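Local coordinates for protein beta-galacturonidase (Eisenbergiella tayi, PDB 6NCX) that binds galacturonate in a TIM-barrel pocket and probably hydrolyses beta-linked uronides as a member of glycoside hydrolase family 2, at residues Ile509-Asp514 with Thr528-Gly533; Ile429-Tyr434 with Thr464-Gly469; Ser185-Ile190 with Val236-Asp241; Ala150-Ile155 with Ala243-Ile248. All coordinates share one frame; numbering follows the deposited sequence.

Interaction 1 (Ile509-Asp514 with Thr528-Gly533). With ADA (alpha-D-galactopyranuronic acid), chain I.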
# COMPACT_ATOMS: atom_id res chain seq x y z
N ILE C 509 -12.33 -14.51 -18.81
CA ILE C 509 -11.63 -14.46 -17.53
C ILE C 509 -12.55 -13.82 -16.49
O ILE C 509 -13.20 -12.79 -16.76
CB ILE C 509 -10.29 -13.72 -17.67
CG1 ILE C 509 -9.29 -14.58 -18.45
CG2 ILE C 509 -9.66 -13.41 -16.31
CD1 ILE C 509 -7.96 -13.89 -18.73
N TRP C 510 -12.65 -14.44 -15.32
CA TRP C 510 -13.21 -13.77 -14.16
C TRP C 510 -12.04 -13.23 -13.34
O TRP C 510 -11.23 -14.00 -12.80
CB TRP C 510 -14.08 -14.69 -13.32
CG TRP C 510 -14.68 -13.96 -12.13
CD1 TRP C 510 -14.05 -13.66 -10.95
CD2 TRP C 510 -16.01 -13.42 -12.02
NE1 TRP C 510 -14.90 -12.96 -10.12
CE2 TRP C 510 -16.11 -12.81 -10.75
CE3 TRP C 510 -17.13 -13.39 -12.87
CZ2 TRP C 510 -17.29 -12.17 -10.30
CZ3 TRP C 510 -18.30 -12.77 -12.42
CH2 TRP C 510 -18.36 -12.16 -11.16
N GLN C 511 -11.91 -11.90 -13.27
CA GLN C 511 -12.73 -10.95 -14.03
C GLN C 511 -11.86 -9.72 -14.35
O GLN C 511 -10.69 -9.65 -13.96
CB GLN C 511 -13.98 -10.51 -13.26
CG GLN C 511 -13.65 -9.74 -11.98
CD GLN C 511 -14.88 -9.23 -11.26
OE1 GLN C 511 -15.80 -8.70 -11.88
NE2 GLN C 511 -14.89 -9.38 -9.94
N PHE C 512 -12.45 -8.74 -15.04
CA PHE C 512 -11.69 -7.59 -15.49
C PHE C 512 -11.13 -6.80 -14.31
O PHE C 512 -9.91 -6.58 -14.21
CB PHE C 512 -12.56 -6.70 -16.39
CG PHE C 512 -11.94 -5.36 -16.66
CD1 PHE C 512 -12.50 -4.20 -16.13
CD2 PHE C 512 -10.78 -5.26 -17.42
CE1 PHE C 512 -11.92 -2.96 -16.37
CE2 PHE C 512 -10.19 -4.04 -17.65
CZ PHE C 512 -10.77 -2.87 -17.13
N CYS C 513 -11.99 -6.37 -13.39
CA CYS C 513 -11.58 -5.51 -12.29
C CYS C 513 -12.17 -6.02 -10.98
O CYS C 513 -13.13 -6.79 -10.97
CB CYS C 513 -12.02 -4.05 -12.52
SG CYS C 513 -13.83 -3.80 -12.56
N ASP C 514 -11.59 -5.57 -9.88
CA ASP C 514 -12.13 -5.86 -8.56
C ASP C 514 -13.45 -5.13 -8.35
O ASP C 514 -13.66 -4.02 -8.87
CB ASP C 514 -11.13 -5.46 -7.46
CG ASP C 514 -9.84 -6.27 -7.53
OD1 ASP C 514 -9.85 -7.38 -8.13
OD2 ASP C 514 -8.81 -5.79 -6.97
N THR C 528 -14.03 -6.72 1.60
CA THR C 528 -15.42 -6.70 1.14
C THR C 528 -15.45 -6.41 -0.36
O THR C 528 -16.25 -5.61 -0.87
CB THR C 528 -16.28 -5.71 1.93
OG1 THR C 528 -16.08 -5.93 3.33
CG2 THR C 528 -17.75 -5.95 1.66
N MET C 529 -14.50 -7.03 -1.06
CA MET C 529 -14.34 -6.92 -2.50
C MET C 529 -14.16 -8.31 -3.07
O MET C 529 -13.59 -9.19 -2.41
CB MET C 529 -13.13 -6.07 -2.89
CG MET C 529 -13.12 -4.68 -2.29
SD MET C 529 -14.24 -3.58 -3.15
CE MET C 529 -13.50 -3.57 -4.77
N ASN C 530 -14.66 -8.51 -4.29
CA ASN C 530 -14.19 -9.62 -5.12
C ASN C 530 -12.86 -9.20 -5.75
O ASN C 530 -12.77 -8.16 -6.41
CB ASN C 530 -15.24 -9.99 -6.17
CG ASN C 530 -14.93 -11.32 -6.88
OD1 ASN C 530 -13.99 -11.40 -7.66
ND2 ASN C 530 -15.74 -12.33 -6.64
N ASN C 531 -11.83 -10.03 -5.55
CA ASN C 531 -10.43 -9.66 -5.75
C ASN C 531 -9.80 -10.36 -6.96
O ASN C 531 -8.57 -10.38 -7.10
CB ASN C 531 -9.65 -9.95 -4.46
CG ASN C 531 -10.16 -9.12 -3.27
OD1 ASN C 531 -9.65 -8.04 -2.98
ND2 ASN C 531 -11.16 -9.62 -2.59
N LYS C 532 -10.60 -10.87 -7.88
CA LYS C 532 -10.07 -11.59 -9.03
C LYS C 532 -9.92 -10.70 -10.27
O LYS C 532 -9.67 -11.21 -11.37
CB LYS C 532 -10.96 -12.80 -9.32
CG LYS C 532 -11.32 -13.57 -8.05
CD LYS C 532 -12.09 -14.83 -8.35
CE LYS C 532 -12.15 -15.76 -7.13
NZ LYS C 532 -13.14 -15.34 -6.10
N GLY C 533 -10.04 -9.38 -10.12
CA GLY C 533 -9.72 -8.49 -11.23
C GLY C 533 -8.30 -8.71 -11.73
O GLY C 533 -7.38 -9.01 -10.96
C1 ADA I . -19.04 -17.65 -9.46
C2 ADA I . -19.94 -16.43 -9.77
C3 ADA I . -19.28 -15.10 -9.73
C4 ADA I . -18.23 -14.97 -8.68
C5 ADA I . -17.29 -16.17 -8.66
C6 ADA I . -16.23 -16.11 -7.55
O1 ADA I . -18.32 -18.09 -10.59
O2 ADA I . -20.56 -16.64 -11.01
O3 ADA I . -20.25 -14.09 -9.57
O4 ADA I . -18.83 -14.86 -7.41
O5 ADA I . -18.05 -17.39 -8.41
O6B ADA I . -15.48 -15.11 -7.40
O6A ADA I . -16.13 -17.10 -6.78
O HOH W 1 -8.62 -13.61 -12.26

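Interaction 2 (Ile429-Tyr434 with Thr464-Gly469). With ADA (alpha-D-galactopyranuronic acid), chain I.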
# COMPACT_ATOMS: atom_id res chain seq x y z
N ILE C 429 -15.34 -22.62 -13.84
CA ILE C 429 -14.44 -23.51 -13.11
C ILE C 429 -13.30 -22.70 -12.48
O ILE C 429 -12.83 -21.70 -13.03
CB ILE C 429 -13.88 -24.60 -14.04
CG1 ILE C 429 -13.02 -23.96 -15.15
CG2 ILE C 429 -15.03 -25.47 -14.60
CD1 ILE C 429 -12.19 -24.95 -15.96
N TYR C 430 -12.85 -23.14 -11.31
CA TYR C 430 -11.73 -22.48 -10.63
C TYR C 430 -10.69 -23.46 -10.11
O TYR C 430 -10.33 -23.42 -8.93
CB TYR C 430 -12.24 -21.61 -9.50
CG TYR C 430 -12.91 -20.38 -9.99
CD1 TYR C 430 -14.25 -20.42 -10.36
CD2 TYR C 430 -12.23 -19.17 -10.10
CE1 TYR C 430 -14.90 -19.31 -10.82
CE2 TYR C 430 -12.88 -18.03 -10.55
CZ TYR C 430 -14.22 -18.12 -10.92
OH TYR C 430 -14.91 -17.03 -11.37
N PRO C 431 -10.16 -24.34 -10.96
CA PRO C 431 -8.99 -25.12 -10.55
C PRO C 431 -7.79 -24.19 -10.44
O PRO C 431 -7.63 -23.26 -11.24
CB PRO C 431 -8.82 -26.14 -11.69
CG PRO C 431 -9.24 -25.35 -12.90
CD PRO C 431 -10.41 -24.50 -12.42
N LYS C 432 -6.98 -24.43 -9.40
CA LYS C 432 -5.84 -23.64 -8.95
C LYS C 432 -6.25 -22.43 -8.11
O LYS C 432 -5.39 -21.82 -7.49
CB LYS C 432 -4.93 -23.15 -10.10
CG LYS C 432 -4.25 -24.27 -10.86
CD LYS C 432 -4.02 -25.48 -9.98
CE LYS C 432 -2.63 -25.53 -9.42
NZ LYS C 432 -1.91 -26.75 -9.91
N TRP C 433 -7.53 -22.07 -8.05
CA TRP C 433 -7.91 -21.09 -7.04
C TRP C 433 -8.66 -21.79 -5.91
O TRP C 433 -8.11 -21.95 -4.81
CB TRP C 433 -8.73 -19.94 -7.63
CG TRP C 433 -9.03 -18.90 -6.58
CD1 TRP C 433 -10.27 -18.51 -6.12
CD2 TRP C 433 -8.06 -18.14 -5.83
NE1 TRP C 433 -10.12 -17.54 -5.15
CE2 TRP C 433 -8.79 -17.30 -4.95
CE3 TRP C 433 -6.66 -18.07 -5.83
CZ2 TRP C 433 -8.16 -16.41 -4.09
CZ3 TRP C 433 -6.03 -17.18 -4.96
CH2 TRP C 433 -6.78 -16.36 -4.10
N TYR C 434 -9.89 -22.24 -6.17
CA TYR C 434 -10.66 -22.90 -5.11
C TYR C 434 -10.28 -24.38 -4.93
O TYR C 434 -10.48 -24.92 -3.84
CB TYR C 434 -12.16 -22.79 -5.40
CG TYR C 434 -12.75 -21.40 -5.27
CD1 TYR C 434 -12.54 -20.64 -4.13
CD2 TYR C 434 -13.57 -20.87 -6.29
CE1 TYR C 434 -13.09 -19.37 -4.00
CE2 TYR C 434 -14.13 -19.62 -6.18
CZ TYR C 434 -13.88 -18.87 -5.04
OH TYR C 434 -14.44 -17.61 -4.93
N THR C 464 -16.93 -19.93 -19.31
CA THR C 464 -17.45 -18.59 -19.08
C THR C 464 -16.88 -17.94 -17.83
O THR C 464 -17.10 -16.75 -17.62
CB THR C 464 -18.99 -18.63 -19.01
OG1 THR C 464 -19.43 -19.82 -18.33
CG2 THR C 464 -19.54 -18.64 -20.41
N GLU C 465 -16.11 -18.67 -17.02
CA GLU C 465 -15.43 -18.07 -15.88
C GLU C 465 -14.22 -18.91 -15.51
O GLU C 465 -14.34 -20.12 -15.32
CB GLU C 465 -16.37 -17.96 -14.67
CG GLU C 465 -17.33 -16.80 -14.74
CD GLU C 465 -18.17 -16.66 -13.50
OE1 GLU C 465 -19.31 -16.14 -13.61
OE2 GLU C 465 -17.69 -17.08 -12.42
N ILE C 466 -13.06 -18.26 -15.42
CA ILE C 466 -11.88 -18.82 -14.78
C ILE C 466 -11.02 -17.64 -14.36
O ILE C 466 -11.09 -16.57 -14.95
CB ILE C 466 -11.14 -19.80 -15.73
CG1 ILE C 466 -10.11 -20.67 -15.00
CG2 ILE C 466 -10.47 -19.06 -16.84
CD1 ILE C 466 -9.84 -22.01 -15.74
N GLY C 467 -10.22 -17.84 -13.32
CA GLY C 467 -9.37 -16.77 -12.83
C GLY C 467 -8.89 -17.09 -11.43
O GLY C 467 -9.04 -18.22 -10.94
N ALA C 468 -8.32 -16.07 -10.79
CA ALA C 468 -7.78 -16.20 -9.45
C ALA C 468 -7.79 -14.85 -8.75
O ALA C 468 -7.68 -13.80 -9.39
CB ALA C 468 -6.35 -16.77 -9.49
N GLY C 469 -7.88 -14.89 -7.42
CA GLY C 469 -7.81 -13.66 -6.66
C GLY C 469 -6.38 -13.21 -6.38
O GLY C 469 -5.42 -13.99 -6.41
C1 ADA I . -19.04 -17.65 -9.46
C2 ADA I . -19.94 -16.43 -9.77
C3 ADA I . -19.28 -15.10 -9.73
C4 ADA I . -18.23 -14.97 -8.68
C5 ADA I . -17.29 -16.17 -8.66
C6 ADA I . -16.23 -16.11 -7.55
O1 ADA I . -18.32 -18.09 -10.59
O2 ADA I . -20.56 -16.64 -11.01
O3 ADA I . -20.25 -14.09 -9.57
O4 ADA I . -18.83 -14.86 -7.41
O5 ADA I . -18.05 -17.39 -8.41
O6B ADA I . -15.48 -15.11 -7.40
O6A ADA I . -16.13 -17.10 -6.78

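Interaction 3 (Ser185-Ile190 with Val236-Asp241)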
# COMPACT_ATOMS: atom_id res chain seq x y z
N SER C 185 -48.41 5.50 -42.28
CA SER C 185 -47.34 4.75 -42.92
C SER C 185 -46.07 4.82 -42.08
O SER C 185 -45.78 5.84 -41.47
CB SER C 185 -47.05 5.30 -44.31
OG SER C 185 -47.20 4.31 -45.29
N VAL C 186 -45.29 3.74 -42.10
CA VAL C 186 -43.95 3.75 -41.54
C VAL C 186 -42.98 3.46 -42.67
O VAL C 186 -43.02 2.38 -43.28
CB VAL C 186 -43.78 2.75 -40.37
CG1 VAL C 186 -42.31 2.65 -39.95
CG2 VAL C 186 -44.62 3.17 -39.18
N GLU C 187 -42.11 4.42 -42.97
CA GLU C 187 -41.09 4.28 -44.00
C GLU C 187 -39.75 4.02 -43.34
O GLU C 187 -39.34 4.75 -42.43
CB GLU C 187 -41.05 5.53 -44.88
CG GLU C 187 -42.43 6.03 -45.28
CD GLU C 187 -42.39 7.00 -46.43
OE1 GLU C 187 -41.52 7.89 -46.43
OE2 GLU C 187 -43.23 6.87 -47.35
N VAL C 188 -39.07 2.96 -43.78
CA VAL C 188 -37.81 2.52 -43.19
C VAL C 188 -36.71 2.75 -44.21
O VAL C 188 -36.83 2.34 -45.37
CB VAL C 188 -37.87 1.05 -42.76
CG1 VAL C 188 -36.51 0.58 -42.25
CG2 VAL C 188 -38.94 0.85 -41.72
N GLU C 189 -35.64 3.39 -43.76
CA GLU C 189 -34.39 3.50 -44.50
C GLU C 189 -33.26 2.96 -43.62
O GLU C 189 -33.32 3.05 -42.39
CB GLU C 189 -34.09 4.95 -44.91
CG GLU C 189 -34.06 5.91 -43.72
CD GLU C 189 -33.44 7.27 -44.06
OE1 GLU C 189 -32.75 7.37 -45.10
OE2 GLU C 189 -33.65 8.23 -43.28
N ILE C 190 -32.25 2.39 -44.27
CA ILE C 190 -31.04 1.91 -43.60
C ILE C 190 -29.85 2.58 -44.27
O ILE C 190 -29.53 2.29 -45.43
CB ILE C 190 -30.90 0.38 -43.66
CG1 ILE C 190 -32.15 -0.31 -43.13
CG2 ILE C 190 -29.69 -0.05 -42.87
CD1 ILE C 190 -32.12 -1.82 -43.34
N VAL C 236 -39.97 6.27 -39.89
CA VAL C 236 -40.74 7.51 -39.80
C VAL C 236 -42.21 7.15 -39.88
O VAL C 236 -42.64 6.54 -40.86
CB VAL C 236 -40.39 8.51 -40.91
CG1 VAL C 236 -41.29 9.75 -40.79
CG2 VAL C 236 -38.89 8.86 -40.89
N LEU C 237 -42.97 7.54 -38.85
CA LEU C 237 -44.43 7.47 -38.89
C LEU C 237 -44.97 8.68 -39.65
O LEU C 237 -44.76 9.82 -39.22
CB LEU C 237 -44.99 7.42 -37.47
CG LEU C 237 -46.48 7.26 -37.27
CD1 LEU C 237 -46.98 5.96 -37.87
CD2 LEU C 237 -46.79 7.31 -35.79
N ARG C 238 -45.63 8.44 -40.78
CA ARG C 238 -46.29 9.50 -41.54
C ARG C 238 -47.80 9.33 -41.45
O ARG C 238 -48.34 8.25 -41.70
CB ARG C 238 -45.83 9.50 -43.00
CG ARG C 238 -44.37 9.89 -43.11
CD ARG C 238 -43.84 9.72 -44.51
NE ARG C 238 -44.47 10.63 -45.46
CZ ARG C 238 -44.07 11.89 -45.67
NH1 ARG C 238 -43.06 12.40 -44.99
NH2 ARG C 238 -44.70 12.63 -46.56
N THR C 239 -48.48 10.40 -41.04
CA THR C 239 -49.92 10.46 -40.90
C THR C 239 -50.43 11.76 -41.52
O THR C 239 -49.66 12.56 -42.06
CB THR C 239 -50.34 10.38 -39.42
OG1 THR C 239 -49.80 11.51 -38.73
CG2 THR C 239 -49.81 9.11 -38.76
N ALA C 240 -51.75 11.97 -41.43
CA ALA C 240 -52.36 13.18 -41.98
C ALA C 240 -51.62 14.42 -41.52
O ALA C 240 -51.51 15.39 -42.27
CB ALA C 240 -53.83 13.25 -41.58
N ASP C 241 -51.11 14.41 -40.29
CA ASP C 241 -50.23 15.48 -39.83
C ASP C 241 -49.05 15.67 -40.77
O ASP C 241 -48.78 16.78 -41.23
CB ASP C 241 -49.72 15.16 -38.42
CG ASP C 241 -50.73 15.50 -37.35
OD1 ASP C 241 -51.30 16.62 -37.40
OD2 ASP C 241 -50.95 14.65 -36.46

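Interaction 4 (Ala150-Ile155 with Ala243-Ile248)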
# COMPACT_ATOMS: atom_id res chain seq x y z
N ALA C 150 -49.58 9.41 -31.69
CA ALA C 150 -49.13 8.03 -31.74
C ALA C 150 -47.62 8.03 -31.89
O ALA C 150 -47.04 8.98 -32.42
CB ALA C 150 -49.78 7.28 -32.90
N TYR C 151 -46.97 6.97 -31.40
CA TYR C 151 -45.52 6.97 -31.48
C TYR C 151 -45.00 5.57 -31.73
O TYR C 151 -45.72 4.56 -31.63
CB TYR C 151 -44.91 7.58 -30.21
CG TYR C 151 -45.02 6.72 -29.00
CD1 TYR C 151 -43.91 6.04 -28.51
CD2 TYR C 151 -46.22 6.57 -28.34
CE1 TYR C 151 -43.99 5.23 -27.41
CE2 TYR C 151 -46.31 5.76 -27.22
CZ TYR C 151 -45.19 5.10 -26.76
OH TYR C 151 -45.27 4.30 -25.65
N LEU C 152 -43.71 5.54 -32.10
CA LEU C 152 -42.97 4.32 -32.40
C LEU C 152 -42.32 3.79 -31.12
O LEU C 152 -41.43 4.44 -30.55
CB LEU C 152 -41.92 4.61 -33.48
CG LEU C 152 -42.42 5.04 -34.86
CD1 LEU C 152 -41.28 5.26 -35.83
CD2 LEU C 152 -43.39 4.02 -35.44
N SER C 153 -42.74 2.60 -30.70
CA SER C 153 -42.26 2.03 -29.44
C SER C 153 -40.89 1.38 -29.61
O SER C 153 -40.00 1.59 -28.79
CB SER C 153 -43.28 1.03 -28.91
OG SER C 153 -43.15 0.89 -27.51
N TRP C 154 -40.71 0.61 -30.69
CA TRP C 154 -39.42 0.00 -30.97
C TRP C 154 -39.36 -0.44 -32.43
O TRP C 154 -40.39 -0.59 -33.10
CB TRP C 154 -39.11 -1.19 -30.04
CG TRP C 154 -40.19 -2.24 -29.87
CD1 TRP C 154 -41.06 -2.37 -28.82
CD2 TRP C 154 -40.48 -3.33 -30.77
NE1 TRP C 154 -41.88 -3.46 -29.01
CE2 TRP C 154 -41.54 -4.08 -30.19
CE3 TRP C 154 -39.95 -3.75 -32.00
CZ2 TRP C 154 -42.09 -5.22 -30.82
CZ3 TRP C 154 -40.48 -4.88 -32.61
CH2 TRP C 154 -41.55 -5.60 -32.01
N ILE C 155 -38.13 -0.64 -32.91
CA ILE C 155 -37.89 -1.23 -34.21
C ILE C 155 -36.84 -2.33 -34.06
O ILE C 155 -35.86 -2.17 -33.32
CB ILE C 155 -37.46 -0.17 -35.25
CG1 ILE C 155 -37.22 -0.80 -36.62
CG2 ILE C 155 -36.24 0.62 -34.75
CD1 ILE C 155 -37.06 0.20 -37.75
N ALA C 243 -44.83 13.97 -41.34
CA ALA C 243 -43.82 13.18 -40.64
C ALA C 243 -44.02 13.33 -39.13
O ALA C 243 -43.45 14.23 -38.52
CB ALA C 243 -42.41 13.61 -41.05
N ALA C 244 -44.83 12.45 -38.53
CA ALA C 244 -45.32 12.67 -37.17
C ALA C 244 -44.35 12.22 -36.09
O ALA C 244 -44.32 12.82 -35.01
CB ALA C 244 -46.65 11.96 -36.95
N ASP C 245 -43.58 11.17 -36.35
CA ASP C 245 -42.72 10.58 -35.34
C ASP C 245 -41.55 9.89 -36.04
O ASP C 245 -41.55 9.72 -37.26
CB ASP C 245 -43.52 9.60 -34.47
CG ASP C 245 -42.73 9.10 -33.29
OD1 ASP C 245 -42.22 9.95 -32.52
OD2 ASP C 245 -42.60 7.86 -33.15
N ASP C 246 -40.55 9.51 -35.25
CA ASP C 246 -39.46 8.72 -35.80
C ASP C 246 -38.84 7.87 -34.70
O ASP C 246 -39.08 8.08 -33.51
CB ASP C 246 -38.38 9.59 -36.45
CG ASP C 246 -37.58 10.41 -35.43
OD1 ASP C 246 -38.09 10.69 -34.32
OD2 ASP C 246 -36.44 10.81 -35.78
N ILE C 247 -38.06 6.90 -35.13
CA ILE C 247 -37.21 6.10 -34.25
C ILE C 247 -35.97 5.79 -35.06
O ILE C 247 -36.06 5.42 -36.23
CB ILE C 247 -37.94 4.84 -33.73
CG1 ILE C 247 -37.12 4.12 -32.66
CG2 ILE C 247 -38.19 3.85 -34.83
CD1 ILE C 247 -36.71 5.00 -31.52
N ILE C 248 -34.80 6.03 -34.46
CA ILE C 248 -33.51 5.78 -35.09
C ILE C 248 -32.72 4.82 -34.20
O ILE C 248 -32.61 5.04 -32.99
CB ILE C 248 -32.73 7.08 -35.33
CG1 ILE C 248 -33.62 8.15 -35.95
CG2 ILE C 248 -31.52 6.84 -36.22
CD1 ILE C 248 -32.94 9.53 -36.06

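Interaction 1 (Ile509-Asp514 with Thr528-Gly533)
The indole of W510 has N530 and K532 at its edge and the sugar over one face, where galacturonate C4 sits 3.4 Å from W510 CZ2; CB of Q511 backs the opposite face. The site lies at the mouth of the TIM barrel, just beyond strand 504-509, and N530-N531-K532 forms the N-x-K motif by which family 2 uronidases recognise a carboxylate. The peptide bond between W510 and Q511 is cis, and the backbone N of Q511 donates to K532 O at 3.0 Å. The amide of N530 stands at 69° to the indole. Its OD1 receives W510 NE1 at 3.1 Å in a fairly straight bond (162°), OD1 lying close to the indole plane while NE1 sits above the carbonyl plane of the amide. Q511 NE2 adds a weak bond to the same oxygen. With CG anti to the backbone N (chi1 -169°) and OD1 held from the protein side, the amide presents ND2 to galacturonate O6B at 2.9 Å, and D131 takes a second bond from ND2. K532 runs past W510 CD1 and bends at its last torsion, bringing NZ to 2.7 Å from the same sugar oxygen, O6B. Replacing W510 by alanine removes the indole, which would probably deprive the sugar of its stacking surface and rob N530 OD1 of its main donor, leaving the amide less firmly fixed. Farther from the sugar, D514 OD1 meets G533 N at 2.8 Å nearly along its C-O axis, and the same oxygen forms a salt bridge with K542.

Interaction 2 (Ile429-Tyr434 with Thr464-Gly469)
This is a buried loop-against-strand contact at the rim of the TIM barrel, where the chains leaving the parallel neighbours 425-428 and 461-466 run on side by side. The strand pairing carries over into one backbone bond, I429 N to E465 O at 3.1 Å. Next to this bond, the side chains of I429 and I466 lie alongside each other, their CD1 atoms 3.8 Å apart, and P431 CD borders I466 CD1. Farther along, W433 covers the backbone of A468 and G469: CG anti to the backbone N (chi1 -176°) lays the indole across it, with G469 N over the centre of the face. G469 CA makes a CH-pi contact, 4.0 Å from the centroid of the W433 six-membered ring and 20° off its normal. A side chain on G469 would run into W433 CZ2. The indole also meets W482 and, on the second subunit, F522, both edge-to-face. Toward the ligand, Y430 carries its hydroxyl to E465 OE2 at 3.0 Å, that oxygen lying at the ring edge with the carboxylate at 75° to the ring; the modelled place of OE2 is less certain. E465 OE1 accepts galacturonate O2 at 2.9 Å and pairs with R309, while Y434 OH donates to galacturonate O6A at 2.6 Å. The two segments hold the sugar at separate points, a carboxylate gripping a ring hydroxyl and a phenol gripping the uronate group.

Interaction 3 (Ser185-Ile190 with Val236-Asp241)
In both E187 and R238 the first torsion places CG opposite the carbonyl carbon (chi1 -45° and -67°), and a bend at chi3 (66°) turns the arginine head after its CD has passed the glutamate. The two are diagonal neighbours on one face of the sheet, and what touches is carboxylate against methylene: E187 OE1 lies 3.5 Å from R238 CD. R238 NE is 4.1 Å from the same OE1, which stands well out of the guanidinium plane, so the charges are near each other without forming a salt bridge. The backbone is an antiparallel pairing of strands 182-190 and 231-239 within a four-stranded sheet of the immunoglobulin-like beta-sandwich. S185 and R238 form a hydrogen-bonded pair, S185 N to R238 O at 2.8 Å and R238 N to S185 O at 2.7 Å, the second nearly straight. E187 with V236 is the next hydrogen-bonded pair, each N meeting the other's O. Between them V186 and L237 make a non-hydrogen-bonded pair, CA atoms 4.6 Å apart, and direct their side chains to the other, buried face, where V186 CG2 meets L237 CD1 at 3.9 Å. V186 also packs on I200 of strand 193-202. E187 and R238 touch a crystal neighbour, which may influence their poses. The geometry implies cohesion from backbone bonds and the buried aliphatic pair, to which the loose charge pair probably adds little.

Interaction 4 (Ala150-Ile155 with Ala243-Ile248)
D245 OD2 accepts L152 N at 2.8 Å with an N-H...O angle of 151°, approached on the anti side and 34° out of the carboxylate plane. The same oxygen also lies against L152 CG, the two side chains running antiparallel. Next to them I247 CG2 fits between L152 CD1 at 3.5 Å and I155 CG2 at 3.8 Å. The axes of the two short segments approach to 6.2 Å at their closest and are nearly parallel, yet the strands are not paired: 150-162 and 244-251 are the outermost strands of the two facing sheets of the immunoglobulin-like sandwich. With CG anti to the backbone N (chi1 -172°) the D245 carboxylate reaches L152; A244 and D245 form a classic beta bulge opposite L237, which probably helps to direct it. Farther out, R11 forms a salt bridge with D245 OD1 and also bonds L152 O. With an alanine in place of D245, L152 N would probably be left without its acceptor and R11 without its charge partner. D246, turned away, takes backbone N atoms of K9, I10 and R11. The chemistry implies a sandwich edge closed by aliphatic side chains, with one carboxylate joining a backbone amide to an arginine.

Interactions 1 and 2 form one site: their centres are 11 Å apart, both touch the galacturonate, and W510 N lies 2.7 Å from I466 O, a probable hydrogen bond joining the ends of adjacent barrel strands. K532 NZ is 2.9 Å from Y434 OH, linking the two grips on the sugar carboxylate. Interactions 3 and 4 form a second pair, centres 8 Å apart, with interaction 3 nested in the loop closed by interaction 4; L237 O, 2.7 Å from A244 N, connects successive strands of a single sheet. The pairs lie on opposite sides of the chain's centre, the nearest atoms of interactions 2 and 4 about 27 Å apart, so the sandwich contacts are remote from the ligand.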